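Local coordinates for protein beta-N-acetylhexosaminidase (Streptomyces plicatus, PDB 1JAK) that hydrolyses terminal N-acetylhexosamine residues from glycoconjugates, as a family 20 glycoside hydrolase using substrate-assisted catalysis and inhibited by an isofagomine bound in its pocket, at residues K16-P21 against L130-E135; P40-R45 against P143-G148; D25-A30 against V123-Q128. One frame throughout, in Å; residues are numbered along the deposited sequence.

Contact 1 of 3, residues K16-P21 against L130-E135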
# COMPACT_ATOMS: atom_id res chain seq x y z
N LYS A 16 12.98 18.53 17.35
CA LYS A 16 12.23 19.09 16.23
C LYS A 16 13.10 19.80 15.19
O LYS A 16 12.81 19.74 13.99
CB LYS A 16 11.17 20.07 16.75
CG LYS A 16 10.15 19.45 17.71
CD LYS A 16 10.76 19.07 19.05
CE LYS A 16 9.72 18.50 20.00
NZ LYS A 16 10.30 18.10 21.31
N ALA A 17 14.15 20.46 15.64
CA ALA A 17 15.04 21.18 14.74
C ALA A 17 16.49 20.97 15.19
O ALA A 17 17.09 21.86 15.79
CB ALA A 17 14.70 22.66 14.73
N PRO A 18 17.06 19.80 14.89
CA PRO A 18 18.43 19.44 15.25
C PRO A 18 19.47 20.46 14.82
O PRO A 18 19.32 21.14 13.80
CB PRO A 18 18.63 18.10 14.54
CG PRO A 18 17.26 17.51 14.54
CD PRO A 18 16.40 18.69 14.16
N VAL A 19 20.53 20.58 15.61
CA VAL A 19 21.62 21.50 15.31
C VAL A 19 22.33 21.06 14.04
O VAL A 19 22.67 21.87 13.18
CB VAL A 19 22.65 21.54 16.46
CG1 VAL A 19 23.83 22.42 16.08
CG2 VAL A 19 21.99 22.06 17.73
N ARG A 20 22.54 19.75 13.92
CA ARG A 20 23.21 19.18 12.76
C ARG A 20 22.24 18.31 11.95
O ARG A 20 21.22 17.87 12.47
CB ARG A 20 24.41 18.34 13.23
CG ARG A 20 25.42 19.14 14.03
CD ARG A 20 26.74 19.33 13.29
NE ARG A 20 26.57 19.73 11.89
CZ ARG A 20 25.91 20.81 11.48
NH1 ARG A 20 25.34 21.62 12.36
NH2 ARG A 20 25.83 21.09 10.19
N PRO A 21 22.56 18.07 10.67
CA PRO A 21 21.68 17.25 9.84
C PRO A 21 21.66 15.78 10.25
O PRO A 21 22.66 15.26 10.75
CB PRO A 21 22.25 17.45 8.44
CG PRO A 21 23.71 17.60 8.70
CD PRO A 21 23.74 18.52 9.91
N LEU A 130 15.75 15.92 5.60
CA LEU A 130 15.43 17.22 6.18
C LEU A 130 14.94 16.96 7.61
O LEU A 130 14.55 15.84 7.94
CB LEU A 130 14.35 17.92 5.36
CG LEU A 130 14.83 18.47 4.01
CD1 LEU A 130 13.64 18.85 3.14
CD2 LEU A 130 15.72 19.68 4.26
N PRO A 131 14.97 17.99 8.48
CA PRO A 131 14.53 17.87 9.88
C PRO A 131 13.02 17.72 10.06
O PRO A 131 12.24 18.07 9.18
CB PRO A 131 15.07 19.16 10.51
CG PRO A 131 14.93 20.14 9.38
CD PRO A 131 15.45 19.35 8.19
N PRO A 132 12.60 17.21 11.23
CA PRO A 132 11.18 17.00 11.56
C PRO A 132 10.31 18.23 11.35
O PRO A 132 9.13 18.12 11.04
CB PRO A 132 11.23 16.59 13.03
CG PRO A 132 12.55 15.89 13.15
CD PRO A 132 13.46 16.80 12.35
N ALA A 133 10.91 19.41 11.52
CA ALA A 133 10.18 20.66 11.35
C ALA A 133 9.56 20.78 9.97
O ALA A 133 8.62 21.55 9.77
CB ALA A 133 11.13 21.84 11.60
N VAL A 134 10.08 20.02 9.01
CA VAL A 134 9.57 20.06 7.64
C VAL A 134 8.11 19.62 7.56
O VAL A 134 7.41 19.92 6.59
CB VAL A 134 10.44 19.17 6.71
CG1 VAL A 134 10.16 17.70 6.96
CG2 VAL A 134 10.19 19.53 5.25
N GLU A 135 7.64 18.93 8.60
CA GLU A 135 6.27 18.44 8.66
C GLU A 135 5.25 19.48 9.12
O GLU A 135 4.04 19.28 8.98
CB GLU A 135 6.17 17.24 9.60
CG GLU A 135 7.01 16.02 9.22
CD GLU A 135 6.57 15.38 7.91
OE1 GLU A 135 5.40 15.56 7.51
OE2 GLU A 135 7.40 14.68 7.30

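Contact 2 of 3, residues P40-R45 against P143-G148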
# COMPACT_ATOMS: atom_id res chain seq x y z
N PRO A 40 26.98 19.54 4.18
CA PRO A 40 25.59 19.36 3.76
C PRO A 40 25.10 20.50 2.88
O PRO A 40 25.81 21.48 2.66
CB PRO A 40 24.85 19.33 5.09
CG PRO A 40 25.60 20.37 5.87
CD PRO A 40 27.05 20.02 5.57
N TYR A 41 23.88 20.36 2.38
CA TYR A 41 23.27 21.41 1.59
C TYR A 41 22.30 22.06 2.55
O TYR A 41 21.80 21.41 3.48
CB TYR A 41 22.48 20.85 0.40
CG TYR A 41 21.70 21.93 -0.34
CD1 TYR A 41 22.36 22.99 -0.95
CD2 TYR A 41 20.31 21.90 -0.39
CE1 TYR A 41 21.66 24.01 -1.59
CE2 TYR A 41 19.59 22.91 -1.04
CZ TYR A 41 20.27 23.96 -1.63
OH TYR A 41 19.57 24.97 -2.26
N ARG A 42 22.03 23.34 2.34
CA ARG A 42 21.10 24.05 3.20
C ARG A 42 20.12 24.80 2.32
O ARG A 42 20.52 25.64 1.51
CB ARG A 42 21.86 25.05 4.08
CG ARG A 42 21.04 25.65 5.21
CD ARG A 42 21.70 26.91 5.72
NE ARG A 42 21.25 27.29 7.06
CZ ARG A 42 21.88 26.96 8.18
NH1 ARG A 42 23.00 26.25 8.13
NH2 ARG A 42 21.40 27.36 9.35
N ILE A 43 18.84 24.48 2.44
CA ILE A 43 17.84 25.17 1.64
C ILE A 43 17.66 26.55 2.26
O ILE A 43 17.47 26.67 3.47
CB ILE A 43 16.47 24.45 1.67
CG1 ILE A 43 16.63 23.00 1.21
CG2 ILE A 43 15.48 25.18 0.77
CD1 ILE A 43 15.33 22.21 1.21
N THR A 44 17.73 27.60 1.43
CA THR A 44 17.54 28.96 1.92
C THR A 44 16.37 29.59 1.16
O THR A 44 15.90 29.04 0.17
CB THR A 44 18.83 29.82 1.78
OG1 THR A 44 19.26 29.83 0.42
CG2 THR A 44 19.93 29.25 2.66
N ARG A 45 15.91 30.75 1.64
CA ARG A 45 14.77 31.43 1.05
C ARG A 45 14.73 31.55 -0.47
O ARG A 45 13.66 31.47 -1.07
CB ARG A 45 14.61 32.82 1.67
CG ARG A 45 15.64 33.85 1.21
CD ARG A 45 15.61 35.09 2.11
NE ARG A 45 14.25 35.61 2.30
CZ ARG A 45 13.53 36.20 1.36
NH1 ARG A 45 14.02 36.35 0.13
NH2 ARG A 45 12.31 36.64 1.64
N PRO A 143 17.17 24.73 10.93
CA PRO A 143 17.80 24.86 9.61
C PRO A 143 17.36 23.74 8.67
O PRO A 143 17.13 22.61 9.11
CB PRO A 143 19.30 24.76 9.93
CG PRO A 143 19.39 25.09 11.39
CD PRO A 143 18.18 24.43 11.96
N TRP A 144 17.27 24.05 7.38
CA TRP A 144 16.86 23.06 6.39
C TRP A 144 18.09 22.38 5.81
O TRP A 144 18.44 22.56 4.64
CB TRP A 144 16.04 23.75 5.29
CG TRP A 144 14.89 24.51 5.87
CD1 TRP A 144 14.70 25.87 5.84
CD2 TRP A 144 13.81 23.98 6.64
NE1 TRP A 144 13.57 26.21 6.54
CE2 TRP A 144 13.00 25.06 7.04
CE3 TRP A 144 13.44 22.68 7.03
CZ2 TRP A 144 11.84 24.90 7.81
CZ3 TRP A 144 12.29 22.51 7.79
CH2 TRP A 144 11.51 23.62 8.18
N LEU A 145 18.74 21.58 6.65
CA LEU A 145 19.96 20.87 6.29
C LEU A 145 19.74 19.49 5.68
O LEU A 145 18.83 18.75 6.09
CB LEU A 145 20.85 20.73 7.52
CG LEU A 145 21.33 22.03 8.16
CD1 LEU A 145 21.93 21.75 9.53
CD2 LEU A 145 22.33 22.70 7.25
N VAL A 146 20.58 19.14 4.72
CA VAL A 146 20.54 17.85 4.05
C VAL A 146 21.97 17.30 4.06
O VAL A 146 22.85 17.85 3.39
CB VAL A 146 20.06 17.98 2.59
CG1 VAL A 146 20.00 16.59 1.94
CG2 VAL A 146 18.70 18.65 2.54
N ALA A 147 22.18 16.23 4.81
CA ALA A 147 23.50 15.62 4.92
C ALA A 147 24.21 15.51 3.57
O ALA A 147 23.59 15.22 2.55
CB ALA A 147 23.38 14.23 5.55
N GLY A 148 25.52 15.76 3.57
CA GLY A 148 26.28 15.69 2.34
C GLY A 148 26.66 14.28 1.94
O GLY A 148 26.86 13.41 2.80
O HOH W 1 17.88 26.78 6.26

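Contact 3 of 3, residues D25-A30 against V123-Q128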
# COMPACT_ATOMS: atom_id res chain seq x y z
N ASP A 25 22.30 8.05 6.03
CA ASP A 25 21.75 6.69 5.95
C ASP A 25 20.51 6.49 6.81
O ASP A 25 19.89 5.43 6.76
CB ASP A 25 22.81 5.68 6.41
CG ASP A 25 23.02 5.71 7.91
OD1 ASP A 25 23.39 6.77 8.45
OD2 ASP A 25 22.80 4.66 8.57
N ARG A 26 20.15 7.49 7.60
CA ARG A 26 19.00 7.36 8.49
C ARG A 26 17.66 7.59 7.80
O ARG A 26 16.96 8.56 8.09
CB ARG A 26 19.17 8.31 9.68
CG ARG A 26 18.21 8.03 10.83
CD ARG A 26 18.80 8.52 12.15
NE ARG A 26 20.03 7.81 12.48
CZ ARG A 26 20.80 8.08 13.53
NH1 ARG A 26 20.47 9.07 14.36
NH2 ARG A 26 21.90 7.38 13.74
N VAL A 27 17.31 6.68 6.90
CA VAL A 27 16.05 6.77 6.18
C VAL A 27 15.43 5.38 6.02
O VAL A 27 16.13 4.37 6.09
CB VAL A 27 16.24 7.39 4.77
CG1 VAL A 27 17.05 8.67 4.86
CG2 VAL A 27 16.91 6.40 3.86
N ILE A 28 14.12 5.34 5.81
CA ILE A 28 13.41 4.09 5.62
C ILE A 28 12.58 4.22 4.35
O ILE A 28 11.84 5.20 4.20
CB ILE A 28 12.45 3.79 6.80
CG1 ILE A 28 13.23 3.67 8.11
CG2 ILE A 28 11.68 2.50 6.53
CD1 ILE A 28 12.34 3.57 9.34
N PRO A 29 12.69 3.26 3.42
CA PRO A 29 13.53 2.06 3.45
C PRO A 29 15.03 2.37 3.41
O PRO A 29 15.45 3.42 2.91
CB PRO A 29 13.11 1.31 2.18
CG PRO A 29 11.70 1.75 1.97
CD PRO A 29 11.77 3.23 2.27
N ALA A 30 15.84 1.46 3.93
CA ALA A 30 17.29 1.64 3.90
C ALA A 30 17.68 1.72 2.42
O ALA A 30 17.27 0.88 1.62
CB ALA A 30 17.97 0.45 4.56
N VAL A 123 12.56 12.06 -3.82
CA VAL A 123 11.94 13.08 -3.00
C VAL A 123 11.55 12.50 -1.64
O VAL A 123 11.70 13.16 -0.62
CB VAL A 123 10.68 13.67 -3.70
CG1 VAL A 123 9.83 14.45 -2.71
CG2 VAL A 123 11.12 14.59 -4.84
N GLN A 124 11.05 11.27 -1.63
CA GLN A 124 10.66 10.64 -0.38
C GLN A 124 11.87 10.48 0.54
O GLN A 124 11.75 10.53 1.76
CB GLN A 124 10.02 9.27 -0.63
CG GLN A 124 8.76 9.32 -1.50
CD GLN A 124 7.75 10.36 -1.04
OE1 GLN A 124 7.59 10.59 0.16
NE2 GLN A 124 7.06 10.98 -1.99
N THR A 125 13.04 10.29 -0.05
CA THR A 125 14.26 10.17 0.74
C THR A 125 14.65 11.55 1.25
O THR A 125 15.01 11.72 2.42
CB THR A 125 15.40 9.58 -0.11
OG1 THR A 125 15.12 8.20 -0.36
CG2 THR A 125 16.74 9.70 0.62
N LEU A 126 14.56 12.54 0.37
CA LEU A 126 14.92 13.91 0.73
C LEU A 126 14.12 14.43 1.93
O LEU A 126 14.68 15.08 2.82
CB LEU A 126 14.71 14.85 -0.47
CG LEU A 126 14.98 16.34 -0.23
CD1 LEU A 126 16.43 16.54 0.21
CD2 LEU A 126 14.70 17.10 -1.52
N ARG A 127 12.82 14.14 1.97
CA ARG A 127 12.01 14.63 3.07
C ARG A 127 12.39 14.00 4.41
O ARG A 127 12.05 14.52 5.47
CB ARG A 127 10.51 14.41 2.78
CG ARG A 127 10.08 12.98 2.62
CD ARG A 127 8.69 12.88 1.98
NE ARG A 127 7.63 13.51 2.77
CZ ARG A 127 6.33 13.30 2.58
NH1 ARG A 127 5.93 12.48 1.62
NH2 ARG A 127 5.43 13.90 3.35
N GLN A 128 13.12 12.88 4.37
CA GLN A 128 13.57 12.24 5.60
C GLN A 128 14.95 12.77 6.01
O GLN A 128 15.33 12.69 7.18
CB GLN A 128 13.60 10.72 5.44
CG GLN A 128 12.21 10.09 5.54
CD GLN A 128 12.24 8.57 5.55
OE1 GLN A 128 13.09 7.97 6.21
NE2 GLN A 128 11.31 7.95 4.84
O HOH W 2 14.91 10.98 9.26
O HOH W 3 14.50 8.66 8.19

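Contact 1 of 3, residues K16-P21 against L130-E135
With phi at -51° and psi at -31°, Pro132 turns the chain into a short 3-10 segment, and this turn sets the ring of Pro132 and the N-H of Ala133 against the carbonyl of Lys16. The motif is a 3-10 turn that follows helix 116-129 in the family 20 N-terminal domain, met by an irregular N-terminal segment. Two backbone bonds define the turn: Val134 N reaches Pro131 O at 2.9 Å, and Glu135 N reaches Pro132 O at 3.0 Å. Neither bond uses the N-H of Ala133, which gives a weak hydrogen bond to Lys16 O instead, 3.1 Å long and bent to 127° at the hydrogen. Carbon atoms also lie close to this oxygen: Lys16 O is 3.6 Å from Ala133 CB and 3.4 Å from Pro132 CD. The Lys16 side chain runs off from the contact, which leaves its carbonyl to do the work. Beside the polar pair, Pro18 meets the two neighbouring prolines through CD, obliquely against Pro131 and end-on against Pro132.

Outside the two segments, Pro131 and Ala133 pack on Trp144. Pro132 on Pro494 and Tyr495, together with Glu135 on Ala498 and Ala499, links the turn to helix 493-499, and the Glu135 carboxylate forms a salt bridge with Arg185. The carbon that closes the proline cluster is Pro18 CD, 3.9 Å from Pro131 CB and 3.9 Å from Pro132 CD.

Contact 2 of 3, residues P40-R45 against P143-G148
Tyr41 and Val146 exchange two backbone hydrogen bonds as an antiparallel hydrogen-bonded pair: Tyr41 N to Val146 O and Val146 N to Tyr41 O, each 2.9 Å. They join strand 41-42 to strand 145-153 in the mixed sheet of the family 20 N-terminal domain. The neighbouring Arg42 and Leu145 form a non-hydrogen-bonded pair, after which Ile43 N donates to Trp144 O at 2.9 Å and 163°. The ladder then opens, and one water spans it, giving a proton to Ile43 O (2.8 Å) and accepting one from Trp144 N (3.0 Å).

On the face of Arg42 and Leu145, Arg42 has CG anti to its own backbone nitrogen (chi1 -168°) and is extended from CG to NE; Pro143 CB sits over one face of its guanidinium, 3.4 Å from Arg42 NH2. Leu145 CD2 touches the same side chain at Arg42 CG. On the other face Tyr41 CB lies 4.3 Å from Val146 CB. Pro40 CB packs against Val146 O, and Ile43 CB meets Trp144 CB.

Further out, the Trp144 ring meets that of Tyr74 with planes about 80° apart. Val146 packs on Leu126 and Leu129 of helix 116-129, and the Tyr41 hydroxyl is hydrogen-bonded to Thr47. Three direct backbone bonds thus hold this register, whereas across the two segments the Arg42 side chain meets carbon and forms no hydrogen bond.

Contact 3 of 3, residues D25-A30 against V123-Q128
Gln128 offers its side-chain amide to the backbone of Ile28, matching a donor with an acceptor and an acceptor with a donor. Ile28 N gives its proton to Gln128 OE1 at 2.9 Å and 159°, the donor lying somewhat out of the carbonyl plane. In return Gln128 NE2 donates to Ile28 O, also at 2.9 Å and at 154°; here the nitrogen lies in the plane of the Ile28 carbonyl, while Ile28 O is tilted out of the Gln128 amide plane. Stretched out beyond CG (chi2 -173°), the glutamine chain carries the amide across from the helix. Two bonds at its two ends also fix the rotation of that amide. The non-polar part is small: Val27 CG1 lies 4.1 Å from Gln128 CB and 4.4 Å from Thr125 CG2. Separately, Val27 CA comes within 3.2 Å of Gln128 OE1. With an alanine here instead of the glutamine, the N-H and the carbonyl of Ile28 would probably lose these partners, and a gap would open beside Val27.

Two waters lie between the Arg26 carbonyl and Gln128. Other polar groups are accounted for nearby. Gln124 OE1 accepts from Arg127 NH1 at 2.9 Å, in plane and on a lone pair, and Gln124 NE2 is bonded to Tyr63. Thr125 OG1 has Tyr100 and Lys187, and Val27 O has Arg488.

Ile28 turns its own side chain away from helix 116-129, onto helices 465-474 and 482-490. A side-chain amide pairing with both main-chain polar atoms of one residue imitates the bonding of a neighbouring beta strand; here it ties an irregular segment to a helix of the family 20 N-terminal domain, where that domain meets helices following the last strand of the alpha/beta barrel.

Contacts 1 and 2 have centres about 10 Å apart and touch directly, Pro131 CG lying 3.3 Å from Pro143 O and Leu130 CD2 3.6 Å from Val146 CG2. Contact 3, with its centre about 13 Å from that of contact 1 and 15 Å from that of contact 2, touches both: Leu126 CD1 is 3.9 Å from Val146 CG2, and Val134 CG1 is 4.0 Å from Arg127 O. Along the chain, contact 3 is nested inside the loop closed by contact 1, whereas contact 2 crosses both. All three belong to the N-terminal part of the chain, contact 3 nearest its centre, about 18 Å away. None supplies a residue to the inhibitor pocket, which includes Asp319 and Glu320.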